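Local coordinates for Glucose/sorbosone dehydrogenases (Escherichia coli K12, PDB 2G8S), which is a calcium-binding beta-propeller protein of the glucose/sorbosone dehydrogenase family, at residues G294-K299 / G322-D327. Residues are numbered along the deposited sequence; the frame is centred on the assembly and turned at random.
Sequences GALKDK and GQRIRD. With EDO (1,2-ethanediol), chain F.
Leu296 touches the guanidinium groups of both Arg324 and Arg326, with different parts of its side chain. Its CB lies over one face of the Arg324 guanidinium, toward the rim, with NH2 3.9 Å from CB. Its two methyls reach one face of the Arg326 guanidinium, where CD1 is 3.9 Å from NH1. The Arg326 chain bends at chi2 (56°) and again at chi3, which brings the guanidinium back over the leucine although the CB of Arg326 points away. Leu296 CD2 also packs against Ile325 O at 3.2 Å. One direct hydrogen bond joins the segments, from Ile325 N to Ala295 O (3.3 Å). Ile325 CG2 rests on Gly294 CA at 3.7 Å. In one of its two modelled conformers, Lys299 runs extended past the backbone of 322-324, with CD 3.4 Å from Gly322 O. In that conformer two waters each link Lys299 NZ to Gly322 O.

The contact joins neighbouring four-stranded antiparallel sheets, or blades, of the beta-propeller. Strand 290-295 lies inside one blade, and its turn into strand 300-307 meets the start of strand 325-330, an outermost strand of the next. This strand carries a classic beta bulge, with Arg326 and Asp327 together set opposite Leu339 of strand 336-340. Arg324 NH2 makes a salt bridge to Asp341, and Arg324 N bonds to Glu342. Ser274 OG bonds to Ile325 O. A 1,2-ethanediol, likely picked up during crystallisation, accepts a bond from Arg326 NH1 through O2 (3.2 Å) and donates from O2 to Arg326 O.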
loop_
_atom_site.group_PDB
_atom_site.type_symbol
_atom_site.label_atom_id
_atom_site.label_comp_id
_atom_site.label_asym_id
_atom_site.label_seq_id
_atom_site.Cartn_x
_atom_site.Cartn_y
_atom_site.Cartn_z
ATOM N N GLY A 294 5.601 -7.639 -4.161
ATOM C CA GLY A 294 6.923 -7.474 -3.579
ATOM C C GLY A 294 7.067 -8.265 -2.291
ATOM O O GLY A 294 6.083 -8.493 -1.581
ATOM N N ALA A 295 8.298 -8.677 -1.993
ATOM C CA ALA A 295 8.604 -9.333 -0.736
ATOM C C ALA A 295 9.796 -8.632 -0.096
ATOM O O ALA A 295 10.909 -8.609 -0.653
ATOM C CB ALA A 295 8.879 -10.819 -0.962
ATOM N N LEU A 296 9.555 -8.027 1.065
ATOM C CA LEU A 296 10.609 -7.311 1.779
ATOM C C LEU A 296 11.622 -8.260 2.420
ATOM O O LEU A 296 12.833 -8.050 2.317
ATOM C CB LEU A 296 10.012 -6.383 2.842
ATOM C CG LEU A 296 9.223 -5.185 2.302
ATOM C CD1 LEU A 296 8.236 -4.694 3.351
ATOM C CD2 LEU A 296 10.168 -4.068 1.871
ATOM N N LYS A 297 11.124 -9.305 3.080
ATOM C CA LYS A 297 11.970 -10.253 3.801
ATOM C C LYS A 297 12.647 -11.249 2.854
ATOM O O LYS A 297 13.842 -11.539 2.984
ATOM C CB LYS A 297 11.124 -10.977 4.856
ATOM C CG LYS A 297 11.825 -12.066 5.663
ATOM C CD LYS A 297 10.841 -12.692 6.658
ATOM C CE LYS A 297 11.522 -13.690 7.586
ATOM N NZ LYS A 297 12.308 -14.718 6.849
ATOM N N ASP A 298 11.874 -11.779 1.907
ATOM C CA ASP A 298 12.409 -12.728 0.917
ATOM C C ASP A 298 13.255 -12.050 -0.166
ATOM O O ASP A 298 13.953 -12.733 -0.934
ATOM C CB ASP A 298 11.291 -13.532 0.262
ATOM C CG ASP A 298 10.697 -14.587 1.178
ATOM O OD1 ASP A 298 11.302 -14.934 2.221
ATOM O OD2 ASP A 298 9.604 -15.078 0.835
ATOM N N LYS A 299 13.168 -10.718 -0.237
ATOM C CA LYS A 299 14.005 -9.922 -1.132
ATOM C C LYS A 299 13.806 -10.334 -2.589
ATOM O O LYS A 299 14.760 -10.595 -3.323
ATOM C CB LYS A 299 15.487 -10.012 -0.721
ATOM C CG LYS A 299 15.771 -9.522 0.703
ATOM C CD LYS A 299 17.265 -9.474 1.018
ATOM C CE LYS A 299 17.474 -9.033 2.447
ATOM N NZ LYS A 299 18.918 -8.960 2.802
ATOM N N GLY A 322 19.187 -9.853 -4.469
ATOM C CA GLY A 322 19.392 -9.702 -3.031
ATOM C C GLY A 322 18.869 -8.421 -2.413
ATOM O O GLY A 322 19.328 -8.030 -1.334
ATOM N N GLN A 323 17.899 -7.778 -3.070
ATOM C CA GLN A 323 17.346 -6.510 -2.597
ATOM C C GLN A 323 15.937 -6.671 -2.045
ATOM O O GLN A 323 15.090 -7.335 -2.660
ATOM C CB GLN A 323 17.327 -5.475 -3.726
ATOM C CG GLN A 323 18.666 -5.304 -4.438
ATOM C CD GLN A 323 19.786 -4.847 -3.511
ATOM O OE1 GLN A 323 19.754 -3.732 -2.975
ATOM N NE2 GLN A 323 20.782 -5.708 -3.316
ATOM N N ARG A 324 15.691 -6.051 -0.893
ATOM C CA ARG A 324 14.333 -5.977 -0.342
ATOM C C ARG A 324 13.440 -5.253 -1.342
ATOM O O ARG A 324 13.831 -4.222 -1.876
ATOM C CB ARG A 324 14.335 -5.204 0.981
ATOM C CG ARG A 324 15.217 -5.788 2.078
ATOM C CD ARG A 324 15.453 -4.781 3.216
ATOM N NE ARG A 324 14.229 -4.165 3.735
ATOM C CZ ARG A 324 13.399 -4.743 4.607
ATOM N NH1 ARG A 324 13.641 -5.971 5.058
ATOM N NH2 ARG A 324 12.314 -4.099 5.020
ATOM N N ILE A 325 12.242 -5.781 -1.593
ATOM C CA ILE A 325 11.344 -5.166 -2.570
ATOM C C ILE A 325 10.205 -4.428 -1.871
ATOM O O ILE A 325 9.456 -5.022 -1.093
ATOM C CB ILE A 325 10.783 -6.198 -3.572
ATOM C CG1 ILE A 325 11.914 -6.966 -4.273
ATOM C CG2 ILE A 325 9.851 -5.516 -4.571
ATOM C CD1 ILE A 325 12.918 -6.077 -5.032
ATOM N N ARG A 326 10.073 -3.141 -2.186
ATOM C CA ARG A 326 9.087 -2.276 -1.550
ATOM C C ARG A 326 7.808 -2.095 -2.375
ATOM O O ARG A 326 6.703 -2.161 -1.826
ATOM C CB ARG A 326 9.723 -0.911 -1.230
ATOM C CG ARG A 326 8.748 0.226 -0.889
ATOM C CD ARG A 326 7.793 -0.093 0.275
ATOM N NE ARG A 326 8.497 -0.239 1.539
ATOM C CZ ARG A 326 7.947 -0.753 2.640
ATOM N NH1 ARG A 326 6.700 -1.205 2.623
ATOM N NH2 ARG A 326 8.659 -0.839 3.746
ATOM N N ASP A 327 7.939 -1.842 -3.676
ATOM C CA ASP A 327 6.749 -1.548 -4.489
ATOM C C ASP A 327 6.890 -2.176 -5.857
ATOM O O ASP A 327 8.005 -2.362 -6.358
ATOM C CB ASP A 327 6.492 -0.029 -4.620
ATOM C CG ASP A 327 5.010 0.308 -4.841
ATOM O OD1 ASP A 327 4.152 -0.607 -4.870
ATOM O OD2 ASP A 327 4.696 1.511 -4.971
HETATM C C1 EDO F . 4.108 0.501 -0.489
HETATM O O1 EDO F . 4.756 0.286 -1.739
HETATM C C2 EDO F . 3.567 -0.806 0.074
HETATM O O2 EDO F . 4.661 -1.721 0.226
HETATM O O HOH W 1 19.323 -6.429 1.082
HETATM O O HOH W 2 20.873 -9.658 0.492
#